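Local coordinates for putative lipoprotein (Campylobacter jejuni subsp. jejuni, PDB 4GIO), which is of unknown function but is a putative bacterial lipoprotein with a novel variant of the immunoglobulin fold, at residues 54-59 with 70-75. Sequence-based numbering, arbitrary orientation.
Sequences YKVDWL and LNEDYQ
Lys55 reaches from strand 50-59 across to the loop that leads into strand 75-79. Its CB lies 3.7 Å from CE2 of Tyr74, and CG keeps beside the same ring atom. With CG anti to the backbone N (chi1 -173°) and a bend at chi2, CD comes over the centre of the Tyr74 ring, a CH-pi contact 4.0 Å from the centroid. CE then approaches the carbonyl of Glu72, and a second bend at chi4 turns NZ onto Glu72 O, a 2.9 Å hydrogen bond that meets the oxygen almost head-on (C=O...N angle 162°). Beside it, Tyr54 and Gln75 form an antiparallel hydrogen-bonded pair, Tyr54 N to Gln75 O at 2.8 Å and Gln75 N to Tyr54 O at 3.0 Å. Gln75 CB sits over one face of the Tyr54 ring, 3.7 Å from its centroid.

Beyond this pair the chains diverge and water takes the place of direct backbone-to-backbone bonds. One water accepts from Val56 N and lies 2.9 Å from Glu72 OE1; another joins Val56 O to Asn71 OD1 and Glu72 N; a third links Trp58 N to Asn71 OD1. Lys89 NZ, from strand 85-90 in the facing sheet of this immunoglobulin-like sandwich, makes a salt bridge to Glu72 OE2 and a hydrogen bond with Tyr54 OH. Strand 50-59 lies between strand 98-105, to which Lys55 is joined by a backbone hydrogen bond with Glu102, and the outermost strand 75-79, which starts at Gln75.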
ATOM      1  N   TYR A  54       5.552   5.746  -2.017  1.00 16.01           N
ATOM      2  CA  TYR A  54       4.455   4.821  -2.397  1.00 15.23           C
ATOM      3  C   TYR A  54       3.227   5.509  -3.049  1.00 15.62           C
ATOM      4  O   TYR A  54       2.998   6.731  -2.853  1.00 16.23           O
ATOM      5  CB  TYR A  54       4.039   3.991  -1.211  1.00 15.52           C
ATOM      6  CG  TYR A  54       3.321   4.692  -0.131  1.00 15.18           C
ATOM      7  CD1 TYR A  54       1.953   4.862  -0.183  1.00 15.08           C
ATOM      8  CD2 TYR A  54       4.022   5.210   0.996  1.00 18.95           C
ATOM      9  CE1 TYR A  54       1.274   5.529   0.875  1.00 17.68           C
ATOM     10  CE2 TYR A  54       3.366   5.824   2.061  1.00 16.75           C
ATOM     11  CZ  TYR A  54       2.001   5.986   1.990  1.00 19.53           C
ATOM     12  OH  TYR A  54       1.336   6.618   2.961  1.00 18.88           O
ATOM     13  N   LYS A  55       2.453   4.713  -3.804  1.00 15.04           N
ATOM     14  CA  LYS A  55       1.254   5.225  -4.439  1.00 15.30           C
ATOM     15  C   LYS A  55       0.148   4.198  -4.344  1.00 14.26           C
ATOM     16  O   LYS A  55       0.373   3.054  -4.665  1.00 14.72           O
ATOM     17  CB  LYS A  55       1.524   5.522  -5.911  1.00 15.81           C
ATOM     18  CG  LYS A  55       0.302   6.241  -6.604  1.00 16.11           C
ATOM     19  CD  LYS A  55       0.158   7.695  -6.184  1.00 20.20           C
ATOM     20  CE  LYS A  55      -0.843   8.444  -7.099  1.00 24.16           C
ATOM     21  NZ  LYS A  55      -2.224   8.207  -6.659  1.00 26.02           N
ATOM     22  N   VAL A  56      -1.057   4.603  -3.967  1.00 15.28           N
ATOM     23  CA  VAL A  56      -2.202   3.700  -3.810  1.00 15.92           C
ATOM     24  C   VAL A  56      -3.226   3.893  -4.938  1.00 15.72           C
ATOM     25  O   VAL A  56      -3.567   5.036  -5.251  1.00 16.58           O
ATOM     26  CB  VAL A  56      -2.924   3.957  -2.491  1.00 15.93           C
ATOM     27  CG1 VAL A  56      -4.077   2.899  -2.326  1.00 16.64           C
ATOM     28  CG2 VAL A  56      -1.900   3.849  -1.315  1.00 16.09           C
ATOM     29  N   ASP A  57      -3.639   2.794  -5.560  1.00 15.20           N
ATOM     30  CA  ASP A  57      -4.874   2.782  -6.409  1.00 18.41           C
ATOM     31  C   ASP A  57      -5.938   1.949  -5.677  1.00 16.71           C
ATOM     32  O   ASP A  57      -5.606   0.895  -5.125  1.00 17.33           O
ATOM     33  CB  ASP A  57      -4.618   2.122  -7.763  1.00 19.76           C
ATOM     34  CG  ASP A  57      -3.942   3.058  -8.754  1.00 24.97           C
ATOM     35  OD1 ASP A  57      -4.359   4.262  -8.833  1.00 26.46           O
ATOM     36  OD2 ASP A  57      -2.974   2.588  -9.417  1.00 27.61           O
ATOM     37  N   TRP A  58      -7.170   2.439  -5.606  1.00 16.22           N
ATOM     38  CA  TRP A  58      -8.283   1.617  -5.057  1.00 15.29           C
ATOM     39  C   TRP A  58      -8.961   0.949  -6.175  1.00 14.78           C
ATOM     40  O   TRP A  58      -9.155   1.561  -7.179  1.00 17.27           O
ATOM     41  CB  TRP A  58      -9.288   2.534  -4.354  1.00 13.82           C
ATOM     42  CG  TRP A  58      -8.573   3.241  -3.143  1.00 15.63           C
ATOM     43  CD1 TRP A  58      -8.188   4.545  -3.062  1.00 16.93           C
ATOM     44  CD2 TRP A  58      -8.227   2.640  -1.906  1.00 13.20           C
ATOM     45  NE1 TRP A  58      -7.572   4.804  -1.844  1.00 15.61           N
ATOM     46  CE2 TRP A  58      -7.624   3.668  -1.089  1.00 14.86           C
ATOM     47  CE3 TRP A  58      -8.386   1.359  -1.382  1.00 12.49           C
ATOM     48  CZ2 TRP A  58      -7.150   3.421   0.186  1.00 15.61           C
ATOM     49  CZ3 TRP A  58      -7.908   1.105  -0.083  1.00 18.35           C
ATOM     50  CH2 TRP A  58      -7.348   2.159   0.704  1.00 12.88           C
ATOM     51  N   LEU A  59      -9.321  -0.313  -5.993  1.00 17.71           N
ATOM     52  CA  LEU A  59      -9.953  -1.136  -7.032  1.00 17.64           C
ATOM     53  C   LEU A  59     -11.402  -1.495  -6.643  1.00 18.17           C
ATOM     54  O   LEU A  59     -11.670  -1.777  -5.448  1.00 18.95           O
ATOM     55  CB  LEU A  59      -9.177  -2.435  -7.223  1.00 17.17           C
ATOM     56  CG  LEU A  59      -7.655  -2.313  -7.545  1.00 17.94           C
ATOM     57  CD1 LEU A  59      -7.062  -3.698  -7.770  1.00 19.17           C
ATOM     58  CD2 LEU A  59      -7.454  -1.332  -8.699  1.00 14.62           C
ATOM     59  N   LEU A  70     -11.130  10.573  -4.509  1.00 25.41           N
ATOM     60  CA  LEU A  70     -10.046  11.514  -4.243  1.00 26.66           C
ATOM     61  C   LEU A  70      -8.778  10.671  -4.105  1.00 28.49           C
ATOM     62  O   LEU A  70      -8.724   9.771  -3.282  1.00 30.11           O
ATOM     63  CB  LEU A  70     -10.265  12.277  -2.929  1.00 26.25           C
ATOM     64  CG  LEU A  70     -11.041  13.586  -2.952  1.00 29.25           C
ATOM     65  CD1 LEU A  70     -11.083  14.268  -1.573  1.00 31.56           C
ATOM     66  CD2 LEU A  70     -10.525  14.572  -4.011  1.00 27.75           C
ATOM     67  N   ASN A  71      -7.798  10.886  -4.957  1.00 30.04           N
ATOM     68  CA  ASN A  71      -6.582  10.126  -4.733  1.00 32.31           C
ATOM     69  C   ASN A  71      -5.539  10.960  -4.040  1.00 31.15           C
ATOM     70  O   ASN A  71      -5.439  12.179  -4.229  1.00 32.25           O
ATOM     71  CB  ASN A  71      -6.046   9.455  -6.011  1.00 32.68           C
ATOM     72  CG  ASN A  71      -7.017   8.408  -6.554  1.00 35.75           C
ATOM     73  OD1 ASN A  71      -7.219   7.327  -5.934  1.00 35.39           O
ATOM     74  ND2 ASN A  71      -7.684   8.753  -7.664  1.00 38.25           N
ATOM     75  N   GLU A  72      -4.788  10.262  -3.208  1.00 30.53           N
ATOM     76  CA  GLU A  72      -3.661  10.791  -2.519  1.00 28.71           C
ATOM     77  C   GLU A  72      -2.437  10.776  -3.465  1.00 27.38           C
ATOM     78  O   GLU A  72      -2.212   9.855  -4.267  1.00 26.34           O
ATOM     79  CB  GLU A  72      -3.513   9.940  -1.252  1.00 30.33           C
ATOM     80  CG  GLU A  72      -2.155   9.843  -0.600  1.00 32.53           C
ATOM     81  CD  GLU A  72      -2.106   8.693   0.456  1.00 38.05           C
ATOM     82  OE1 GLU A  72      -1.888   7.460   0.103  1.00 36.22           O
ATOM     83  OE2 GLU A  72      -2.301   9.059   1.634  1.00 34.98           O
ATOM     84  N   ASP A  73      -1.639  11.824  -3.371  1.00 24.73           N
ATOM     85  CA  ASP A  73      -0.428  11.952  -4.189  1.00 25.11           C
ATOM     86  C   ASP A  73       0.599  10.897  -3.753  1.00 23.34           C
ATOM     87  O   ASP A  73       0.378  10.250  -2.760  1.00 24.15           O
ATOM     88  CB  ASP A  73       0.152  13.338  -3.917  1.00 23.89           C
ATOM     89  CG  ASP A  73       1.048  13.841  -5.030  1.00 28.70           C
ATOM     90  OD1 ASP A  73       1.499  13.101  -5.918  1.00 30.65           O
ATOM     91  OD2 ASP A  73       1.297  15.047  -5.008  1.00 35.12           O
ATOM     92  N   TYR A  74       1.706  10.770  -4.478  1.00 21.87           N
ATOM     93  CA  TYR A  74       2.817   9.942  -4.057  1.00 21.81           C
ATOM     94  C   TYR A  74       3.156  10.406  -2.646  1.00 22.60           C
ATOM     95  O   TYR A  74       3.039  11.622  -2.327  1.00 22.83           O
ATOM     96  CB  TYR A  74       4.000  10.131  -4.982  1.00 20.80           C
ATOM     97  CG  TYR A  74       3.801   9.554  -6.361  1.00 19.38           C
ATOM     98  CD1 TYR A  74       3.289  10.349  -7.414  1.00 25.24           C
ATOM     99  CD2 TYR A  74       4.068   8.219  -6.621  1.00 17.05           C
ATOM    100  CE1 TYR A  74       3.108   9.815  -8.704  1.00 23.73           C
ATOM    101  CE2 TYR A  74       3.820   7.640  -7.901  1.00 17.40           C
ATOM    102  CZ  TYR A  74       3.399   8.448  -8.940  1.00 21.06           C
ATOM    103  OH  TYR A  74       3.211   7.942 -10.218  1.00 22.78           O
ATOM    104  N   GLN A  75       3.490   9.452  -1.790  1.00 22.10           N
ATOM    105  CA  GLN A  75       3.783   9.736  -0.371  1.00 22.14           C
ATOM    106  C   GLN A  75       5.154   9.211  -0.028  1.00 22.04           C
ATOM    107  O   GLN A  75       5.503   8.084  -0.389  1.00 21.39           O
ATOM    108  CB  GLN A  75       2.791   9.016   0.518  1.00 22.04           C
ATOM    109  CG  GLN A  75       1.364   9.425   0.255  1.00 25.71           C
ATOM    110  CD  GLN A  75       1.113  10.818   0.790  1.00 31.33           C
ATOM    111  OE1 GLN A  75       1.294  11.063   1.998  1.00 32.94           O
ATOM    112  NE2 GLN A  75       0.682  11.740  -0.091  1.00 26.53           N
TER
HETATM  113  O   HOH W   1      -1.127   7.216  -2.681  1.00 26.07           O
HETATM  114  O   HOH W   2      -5.064   7.364  -3.968  1.00 36.86           O
HETATM  115  O   HOH W   3      -8.007   4.844  -6.927  1.00 15.05           O
HETATM  116  O   HOH W   4      -5.819   7.289  -1.710  1.00 21.61           O